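Local atomic coordinates of Molybdate/tungstate binding protein (Sporomusa ovata, PDB entry 1FR3), a protein that binds tungstate, and probably molybdate in the same way, in pockets between the subunits of a six-chain assembly, consistent with a role in molybdate homeostasis. Residues I3-I16 with V49-M63. Residues are numbered along the deposited sequence; the frame is centred on the assembly and turned at random.
Sequences ISGRNKLEATVKEI and VPGDKVTALVKATEM. With WO4 (tungstate(VI)ion), chain M.
Lys8 runs alongside Leu57 and crosses Thr55 at a slant on one face of an antiparallel strand pair, 7-16 with 53-58. Its CB packs on Thr55 CG2 at 3.7 Å. CG touches the same methyl and also Leu57 CD1. The chain bends at chi2 (85°), and CD and CE then run along that leucine methyl. At the tip, NZ bonds to Ile3 O and Gly5 O, the latter at 2.8 Å. Arg6 NH2 also bonds to Ile3 O, from the opposite face of the carbonyl plane to NZ. A leucine in place of Lys8 would probably leave Gly5 O without this donor and the 3-6 loop less firmly tied to the strand.

That loop and residues 59-61 hold the tungstate. Arg6 N and Ala60 N both bond to its O4. Ser4 OG bonds to O2 at 2.6 Å, and Lys59 NZ to O3 at 2.8 Å. From the fourth subunit, Thr39 and Ser42 add further bonds to the anion, and Asp45 forms a salt bridge with Arg6 NH2.

On the other sheet face, the Asn7 amide is held at both of its ends. Its ND2 donates to Val58 O at 3.1 Å, from above the carbonyl plane, while Asn7 N bonds to the same oxygen in the plane. OD1 accepts from Val35 N of the second subunit. Met63 CE approaches Asn7 CG at 3.5 Å.

At the far end, Lys53 NZ donates to Thr12 OG1 at 2.6 Å. The type II turn 49-52 is tied to the strand by Gly51 N to Val13 O.

Within this OB-like TOBE domain, strand 7-18 runs between 22-29 and 53-58. Leu9 and Ala56 both pack on Leu34 of strand 32-39, while Thr55 and Leu57 pair with a strand of the second subunit, so the sheet continues into the assembly.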
ATOM      1  N   ILE A   3      -3.104  17.156   4.483  1.00  7.81           N
ATOM      2  CA  ILE A   3      -2.909  15.714   4.372  1.00  7.86           C
ATOM      3  C   ILE A   3      -1.595  15.386   3.681  1.00  6.70           C
ATOM      4  O   ILE A   3      -1.352  15.913   2.585  1.00  7.16           O
ATOM      5  CB  ILE A   3      -4.082  15.151   3.529  1.00  9.03           C
ATOM      6  CG1 ILE A   3      -5.420  15.524   4.175  1.00  9.79           C
ATOM      7  CG2 ILE A   3      -3.953  13.650   3.317  1.00  9.31           C
ATOM      8  CD1 ILE A   3      -6.606  15.449   3.232  1.00 11.15           C
ATOM      9  N   SER A   4      -0.749  14.540   4.271  1.00  6.15           N
ATOM     10  CA  SER A   4       0.525  14.217   3.619  1.00  6.28           C
ATOM     11  C   SER A   4       0.334  13.557   2.262  1.00  6.20           C
ATOM     12  O   SER A   4       1.139  13.770   1.351  1.00  6.10           O
ATOM     13  CB  SER A   4       1.417  13.374   4.521  1.00  5.78           C
ATOM     14  OG  SER A   4       0.977  12.039   4.683  1.00  5.20           O
ATOM     15  N   GLY A   5      -0.677  12.700   2.127  1.00  6.12           N
ATOM     16  CA  GLY A   5      -0.890  12.011   0.842  1.00  5.96           C
ATOM     17  C   GLY A   5      -0.859  13.079  -0.257  1.00  5.13           C
ATOM     18  O   GLY A   5      -1.743  13.941  -0.290  1.00  5.53           O
ATOM     19  N   ARG A   6       0.102  13.003  -1.168  1.00  5.70           N
ATOM     20  CA  ARG A   6       0.278  14.062  -2.142  1.00  5.93           C
ATOM     21  C   ARG A   6      -0.684  14.110  -3.310  1.00  6.81           C
ATOM     22  O   ARG A   6      -0.821  15.192  -3.896  1.00  7.32           O
ATOM     23  CB  ARG A   6       1.708  14.000  -2.707  1.00  5.72           C
ATOM     24  CG  ARG A   6       2.802  14.257  -1.685  1.00  6.22           C
ATOM     25  CD  ARG A   6       2.888  15.726  -1.298  1.00  7.04           C
ATOM     26  NE  ARG A   6       1.951  16.072  -0.230  1.00  6.69           N
ATOM     27  CZ  ARG A   6       1.674  17.306   0.168  1.00  7.48           C
ATOM     28  NH1 ARG A   6       2.250  18.351  -0.424  1.00  8.07           N
ATOM     29  NH2 ARG A   6       0.814  17.522   1.151  1.00  7.24           N
ATOM     30  N   ASN A   7      -1.343  13.001  -3.646  1.00  6.21           N
ATOM     31  CA  ASN A   7      -2.191  13.066  -4.841  1.00  6.43           C
ATOM     32  C   ASN A   7      -3.648  13.283  -4.510  1.00  6.56           C
ATOM     33  O   ASN A   7      -4.260  12.392  -3.914  1.00  7.38           O
ATOM     34  CB  ASN A   7      -1.983  11.770  -5.645  1.00  6.30           C
ATOM     35  CG  ASN A   7      -0.508  11.660  -6.012  1.00  6.99           C
ATOM     36  OD1 ASN A   7      -0.060  12.390  -6.900  1.00  8.14           O
ATOM     37  ND2 ASN A   7       0.226  10.800  -5.328  1.00  6.21           N
ATOM     38  N   LYS A   8      -4.204  14.413  -4.920  1.00  7.03           N
ATOM     39  CA  LYS A   8      -5.600  14.734  -4.727  1.00  7.16           C
ATOM     40  C   LYS A   8      -6.255  14.936  -6.101  1.00  8.32           C
ATOM     41  O   LYS A   8      -5.767  15.766  -6.880  1.00  8.73           O
ATOM     42  CB  LYS A   8      -5.817  16.011  -3.911  1.00  6.94           C
ATOM     43  CG  LYS A   8      -5.583  15.914  -2.422  1.00  7.91           C
ATOM     44  CD  LYS A   8      -4.130  16.098  -2.014  1.00  7.71           C
ATOM     45  CE  LYS A   8      -4.049  16.444  -0.531  1.00  7.85           C
ATOM     46  NZ  LYS A   8      -2.636  16.595  -0.080  1.00  7.48           N
ATOM     47  N   LEU A   9      -7.315  14.188  -6.376  1.00  7.70           N
ATOM     48  CA  LEU A   9      -8.031  14.343  -7.641  1.00  7.56           C
ATOM     49  C   LEU A   9      -9.494  14.681  -7.346  1.00  8.05           C
ATOM     50  O   LEU A   9     -10.189  13.858  -6.740  1.00  7.62           O
ATOM     51  CB  LEU A   9      -7.939  13.091  -8.504  1.00  9.14           C
ATOM     52  CG  LEU A   9      -6.533  12.564  -8.815  1.00  9.09           C
ATOM     53  CD1 LEU A   9      -6.629  11.170  -9.419  1.00 10.26           C
ATOM     54  CD2 LEU A   9      -5.807  13.494  -9.778  1.00 10.04           C
ATOM     55  N   GLU A  10      -9.944  15.862  -7.744  1.00  8.53           N
ATOM     56  CA  GLU A  10     -11.333  16.257  -7.511  1.00  9.82           C
ATOM     57  C   GLU A  10     -12.233  15.564  -8.529  1.00  9.99           C
ATOM     58  O   GLU A  10     -12.220  15.911  -9.710  1.00 11.54           O
ATOM     59  CB  GLU A  10     -11.484  17.778  -7.566  1.00 12.50           C
ATOM     60  CG  GLU A  10     -10.652  18.469  -6.486  1.00 15.20           C
ATOM     61  CD  GLU A  10     -10.824  19.971  -6.480  1.00 17.41           C
ATOM     62  OE1 GLU A  10     -11.537  20.514  -7.352  1.00 20.04           O
ATOM     63  OE2 GLU A  10     -10.246  20.636  -5.598  1.00 19.61           O
ATOM     64  N   ALA A  11     -12.982  14.571  -8.069  1.00  8.58           N
ATOM     65  CA  ALA A  11     -13.791  13.743  -8.951  1.00  8.48           C
ATOM     66  C   ALA A  11     -15.263  13.680  -8.583  1.00  8.16           C
ATOM     67  O   ALA A  11     -15.713  14.307  -7.623  1.00  8.77           O
ATOM     68  CB  ALA A  11     -13.200  12.330  -8.896  1.00  7.97           C
ATOM     69  N   THR A  12     -16.015  12.938  -9.395  1.00  8.13           N
ATOM     70  CA  THR A  12     -17.449  12.786  -9.153  1.00  8.63           C
ATOM     71  C   THR A  12     -17.798  11.302  -9.101  1.00  8.08           C
ATOM     72  O   THR A  12     -17.323  10.522  -9.929  1.00  7.75           O
ATOM     73  CB  THR A  12     -18.290  13.489 -10.236  1.00  9.51           C
ATOM     74  OG1 THR A  12     -18.009  14.897 -10.232  1.00 11.00           O
ATOM     75  CG2 THR A  12     -19.781  13.317  -9.997  1.00 10.24           C
ATOM     76  N   VAL A  13     -18.576  10.904  -8.093  1.00  8.39           N
ATOM     77  CA  VAL A  13     -18.990   9.498  -8.002  1.00  7.82           C
ATOM     78  C   VAL A  13     -19.998   9.165  -9.103  1.00  9.11           C
ATOM     79  O   VAL A  13     -21.000   9.870  -9.246  1.00  9.81           O
ATOM     80  CB  VAL A  13     -19.620   9.166  -6.638  1.00  8.68           C
ATOM     81  CG1 VAL A  13     -20.044   7.708  -6.547  1.00  8.78           C
ATOM     82  CG2 VAL A  13     -18.651   9.497  -5.506  1.00  8.71           C
ATOM     83  N   LYS A  14     -19.749   8.091  -9.835  1.00  9.15           N
ATOM     84  CA  LYS A  14     -20.659   7.631 -10.879  1.00 10.45           C
ATOM     85  C   LYS A  14     -21.521   6.476 -10.365  1.00 10.91           C
ATOM     86  O   LYS A  14     -22.750   6.492 -10.499  1.00 11.93           O
ATOM     87  CB  LYS A  14     -19.912   7.167 -12.129  1.00 11.19           C
ATOM     88  CG  LYS A  14     -19.112   8.234 -12.850  1.00 12.01           C
ATOM     89  CD  LYS A  14     -18.741   7.826 -14.265  1.00 13.55           C
ATOM     90  CE  LYS A  14     -17.742   6.681 -14.294  1.00 13.63           C
ATOM     91  NZ  LYS A  14     -17.332   6.352 -15.695  1.00 13.37           N
ATOM     92  N   GLU A  15     -20.877   5.478  -9.770  1.00 11.29           N
ATOM     93  CA  GLU A  15     -21.583   4.300  -9.279  1.00 11.88           C
ATOM     94  C   GLU A  15     -20.901   3.702  -8.057  1.00 10.66           C
ATOM     95  O   GLU A  15     -19.707   3.881  -7.841  1.00 10.07           O
ATOM     96  CB  GLU A  15     -21.673   3.247 -10.401  1.00 14.38           C
ATOM     97  CG  GLU A  15     -22.595   3.698 -11.525  1.00 17.27           C
ATOM     98  CD  GLU A  15     -22.776   2.747 -12.679  1.00 18.69           C
ATOM     99  OE1 GLU A  15     -23.064   1.554 -12.454  1.00 20.43           O
ATOM    100  OE2 GLU A  15     -22.652   3.175 -13.854  1.00 20.17           O
ATOM    101  N   ILE A  16     -21.692   3.009  -7.242  1.00  8.83           N
ATOM    102  CA  ILE A  16     -21.186   2.337  -6.062  1.00  9.55           C
ATOM    103  C   ILE A  16     -21.702   0.899  -6.019  1.00  8.97           C
ATOM    104  O   ILE A  16     -22.920   0.714  -6.128  1.00  8.87           O
ATOM    105  CB  ILE A  16     -21.611   3.033  -4.752  1.00  9.41           C
ATOM    106  CG1 ILE A  16     -21.034   4.449  -4.715  1.00 10.16           C
ATOM    107  CG2 ILE A  16     -21.131   2.227  -3.550  1.00  9.79           C
ATOM    108  CD1 ILE A  16     -21.501   5.292  -3.547  1.00 10.46           C
ATOM    109  N   VAL A  49     -22.881   8.742  -2.349  1.00 11.82           N
ATOM    110  CA  VAL A  49     -23.940   8.422  -3.293  1.00 11.96           C
ATOM    111  C   VAL A  49     -23.528   8.920  -4.679  1.00 12.31           C
ATOM    112  O   VAL A  49     -22.720   9.843  -4.800  1.00 11.88           O
ATOM    113  CB  VAL A  49     -25.301   9.045  -2.937  1.00 12.09           C
ATOM    114  CG1 VAL A  49     -25.802   8.535  -1.591  1.00 11.89           C
ATOM    115  CG2 VAL A  49     -25.222  10.565  -2.930  1.00 11.96           C
ATOM    116  N   PRO A  50     -24.085   8.332  -5.725  1.00 12.59           N
ATOM    117  CA  PRO A  50     -23.802   8.756  -7.083  1.00 12.32           C
ATOM    118  C   PRO A  50     -24.061  10.242  -7.248  1.00 12.71           C
ATOM    119  O   PRO A  50     -25.069  10.757  -6.759  1.00 13.75           O
ATOM    120  CB  PRO A  50     -24.735   7.905  -7.940  1.00 12.36           C
ATOM    121  CG  PRO A  50     -24.982   6.696  -7.102  1.00 12.83           C
ATOM    122  CD  PRO A  50     -25.050   7.207  -5.682  1.00 12.88           C
ATOM    123  N   GLY A  51     -23.144  10.944  -7.906  1.00 12.37           N
ATOM    124  CA  GLY A  51     -23.272  12.374  -8.135  1.00 11.98           C
ATOM    125  C   GLY A  51     -22.461  13.185  -7.131  1.00 11.52           C
ATOM    126  O   GLY A  51     -22.249  14.379  -7.338  1.00 11.92           O
ATOM    127  N   ASP A  52     -21.995  12.540  -6.058  1.00 11.28           N
ATOM    128  CA  ASP A  52     -21.218  13.277  -5.062  1.00 11.13           C
ATOM    129  C   ASP A  52     -19.879  13.770  -5.612  1.00 10.66           C
ATOM    130  O   ASP A  52     -19.185  13.056  -6.333  1.00 10.89           O
ATOM    131  CB  ASP A  52     -20.915  12.425  -3.829  1.00 11.43           C
ATOM    132  CG  ASP A  52     -21.984  12.383  -2.764  1.00 12.00           C
ATOM    133  OD1 ASP A  52     -22.894  13.237  -2.789  1.00 13.62           O
ATOM    134  OD2 ASP A  52     -21.910  11.492  -1.893  1.00 12.17           O
ATOM    135  N   LYS A  53     -19.526  15.004  -5.262  1.00 10.52           N
ATOM    136  CA  LYS A  53     -18.215  15.548  -5.593  1.00 10.47           C
ATOM    137  C   LYS A  53     -17.301  15.107  -4.441  1.00  9.70           C
ATOM    138  O   LYS A  53     -17.634  15.353  -3.280  1.00 10.88           O
ATOM    139  CB  LYS A  53     -18.195  17.067  -5.701  1.00 12.19           C
ATOM    140  CG  LYS A  53     -19.109  17.619  -6.780  1.00 14.56           C
ATOM    141  CD  LYS A  53     -18.751  17.131  -8.170  1.00 16.74           C
ATOM    142  CE  LYS A  53     -19.677  17.733  -9.216  1.00 17.78           C
ATOM    143  NZ  LYS A  53     -19.668  16.935 -10.473  1.00 18.68           N
ATOM    144  N   VAL A  54     -16.215  14.445  -4.783  1.00  8.65           N
ATOM    145  CA  VAL A  54     -15.301  13.916  -3.780  1.00  8.47           C
ATOM    146  C   VAL A  54     -13.856  14.134  -4.210  1.00  8.26           C
ATOM    147  O   VAL A  54     -13.575  14.567  -5.326  1.00  8.55           O
ATOM    148  CB  VAL A  54     -15.513  12.396  -3.602  1.00  8.09           C
ATOM    149  CG1 VAL A  54     -16.923  12.084  -3.112  1.00  8.94           C
ATOM    150  CG2 VAL A  54     -15.269  11.635  -4.905  1.00  9.28           C
ATOM    151  N   THR A  55     -12.937  13.829  -3.297  1.00  8.04           N
ATOM    152  CA  THR A  55     -11.518  13.904  -3.624  1.00  8.51           C
ATOM    153  C   THR A  55     -10.929  12.499  -3.550  1.00  7.07           C
ATOM    154  O   THR A  55     -11.002  11.844  -2.505  1.00  7.93           O
ATOM    155  CB  THR A  55     -10.740  14.870  -2.715  1.00  8.91           C
ATOM    156  OG1 THR A  55     -11.251  16.197  -2.914  1.00 10.95           O
ATOM    157  CG2 THR A  55      -9.254  14.846  -3.044  1.00  9.55           C
ATOM    158  N   ALA A  56     -10.369  12.020  -4.658  1.00  6.97           N
ATOM    159  CA  ALA A  56      -9.668  10.735  -4.649  1.00  6.23           C
ATOM    160  C   ALA A  56      -8.276  11.055  -4.082  1.00  6.89           C
ATOM    161  O   ALA A  56      -7.693  12.071  -4.490  1.00  7.60           O
ATOM    162  CB  ALA A  56      -9.597  10.109  -6.019  1.00  6.90           C
ATOM    163  N   LEU A  57      -7.790  10.261  -3.144  1.00  5.49           N
ATOM    164  CA  LEU A  57      -6.518  10.516  -2.487  1.00  5.74           C
ATOM    165  C   LEU A  57      -5.555   9.344  -2.602  1.00  5.71           C
ATOM    166  O   LEU A  57      -5.910   8.215  -2.256  1.00  5.98           O
ATOM    167  CB  LEU A  57      -6.779  10.800  -1.000  1.00  5.99           C
ATOM    168  CG  LEU A  57      -5.543  11.036  -0.125  1.00  6.46           C
ATOM    169  CD1 LEU A  57      -4.935  12.394  -0.421  1.00  7.61           C
ATOM    170  CD2 LEU A  57      -5.900  10.893   1.349  1.00  7.88           C
ATOM    171  N   VAL A  58      -4.313   9.601  -3.014  1.00  5.21           N
ATOM    172  CA  VAL A  58      -3.329   8.529  -3.126  1.00  4.56           C
ATOM    173  C   VAL A  58      -1.983   8.935  -2.523  1.00  4.39           C
ATOM    174  O   VAL A  58      -1.467  10.003  -2.863  1.00  4.59           O
ATOM    175  CB  VAL A  58      -3.110   8.120  -4.593  1.00  4.69           C
ATOM    176  CG1 VAL A  58      -2.143   6.951  -4.678  1.00  4.15           C
ATOM    177  CG2 VAL A  58      -4.429   7.745  -5.262  1.00  5.95           C
ATOM    178  N   LYS A  59      -1.413   8.080  -1.682  1.00  4.27           N
ATOM    179  CA  LYS A  59      -0.096   8.384  -1.104  1.00  4.66           C
ATOM    180  C   LYS A  59       0.978   8.282  -2.167  1.00  4.57           C
ATOM    181  O   LYS A  59       0.933   7.413  -3.043  1.00  5.65           O
ATOM    182  CB  LYS A  59       0.168   7.405   0.042  1.00  4.69           C
ATOM    183  CG  LYS A  59       1.253   7.864   1.006  1.00  4.06           C
ATOM    184  CD  LYS A  59       1.412   6.869   2.155  1.00  5.03           C
ATOM    185  CE  LYS A  59       2.459   7.365   3.152  1.00  4.72           C
ATOM    186  NZ  LYS A  59       3.818   7.352   2.530  1.00  4.40           N
ATOM    187  N   ALA A  60       1.963   9.193  -2.159  1.00  4.44           N
ATOM    188  CA  ALA A  60       3.020   9.213  -3.150  1.00  4.97           C
ATOM    189  C   ALA A  60       3.766   7.890  -3.289  1.00  5.23           C
ATOM    190  O   ALA A  60       4.125   7.488  -4.395  1.00  6.46           O
ATOM    191  CB  ALA A  60       4.053  10.308  -2.857  1.00  4.77           C
ATOM    192  N   THR A  61       3.959   7.200  -2.167  1.00  5.41           N
ATOM    193  CA  THR A  61       4.695   5.943  -2.177  1.00  6.57           C
ATOM    194  C   THR A  61       3.871   4.788  -2.731  1.00  6.45           C
ATOM    195  O   THR A  61       4.419   3.697  -2.910  1.00  6.61           O
ATOM    196  CB  THR A  61       5.169   5.576  -0.757  1.00  7.35           C
ATOM    197  OG1 THR A  61       4.031   5.581   0.113  1.00  7.98           O
ATOM    198  CG2 THR A  61       6.201   6.580  -0.255  1.00  8.25           C
ATOM    199  N   GLU A  62       2.600   5.029  -3.028  1.00  7.34           N
ATOM    200  CA  GLU A  62       1.751   3.960  -3.561  1.00  9.12           C
ATOM    201  C   GLU A  62       1.424   4.179  -5.027  1.00  9.23           C
ATOM    202  O   GLU A  62       0.524   3.540  -5.567  1.00 11.76           O
ATOM    203  CB  GLU A  62       0.461   3.872  -2.730  1.00 10.77           C
ATOM    204  CG  GLU A  62       0.776   3.522  -1.284  1.00 14.82           C
ATOM    205  CD  GLU A  62      -0.422   3.293  -0.397  1.00 16.97           C
ATOM    206  OE1 GLU A  62      -1.568   3.513  -0.834  1.00 19.77           O
ATOM    207  OE2 GLU A  62      -0.176   2.887   0.758  1.00 19.40           O
ATOM    208  N   MET A  63       2.149   5.083  -5.679  1.00  7.14           N
ATOM    209  CA  MET A  63       1.917   5.377  -7.090  1.00  7.09           C
ATOM    210  C   MET A  63       3.095   4.915  -7.933  1.00  7.10           C
ATOM    211  O   MET A  63       4.223   5.383  -7.733  1.00  7.48           O
ATOM    212  CB  MET A  63       1.683   6.878  -7.275  1.00  6.14           C
ATOM    213  CG  MET A  63       1.427   7.319  -8.706  1.00  6.90           C
ATOM    214  SD  MET A  63       1.091   9.081  -8.869  1.00  5.94           S
ATOM    215  CE  MET A  63      -0.644   9.109  -8.411  1.00  6.83           C
TER
HETATM  216  W   WO4 M 405       3.089  11.096   1.197  1.00  8.03           W
HETATM  217  O1  WO4 M 405       4.099  12.555   1.408  1.00  5.55           O
HETATM  218  O2  WO4 M 405       2.041  10.888   2.592  1.00  6.01           O
HETATM  219  O3  WO4 M 405       4.127   9.730   1.015  1.00  7.64           O
HETATM  220  O4  WO4 M 405       2.121  11.270  -0.266  1.00  6.07           O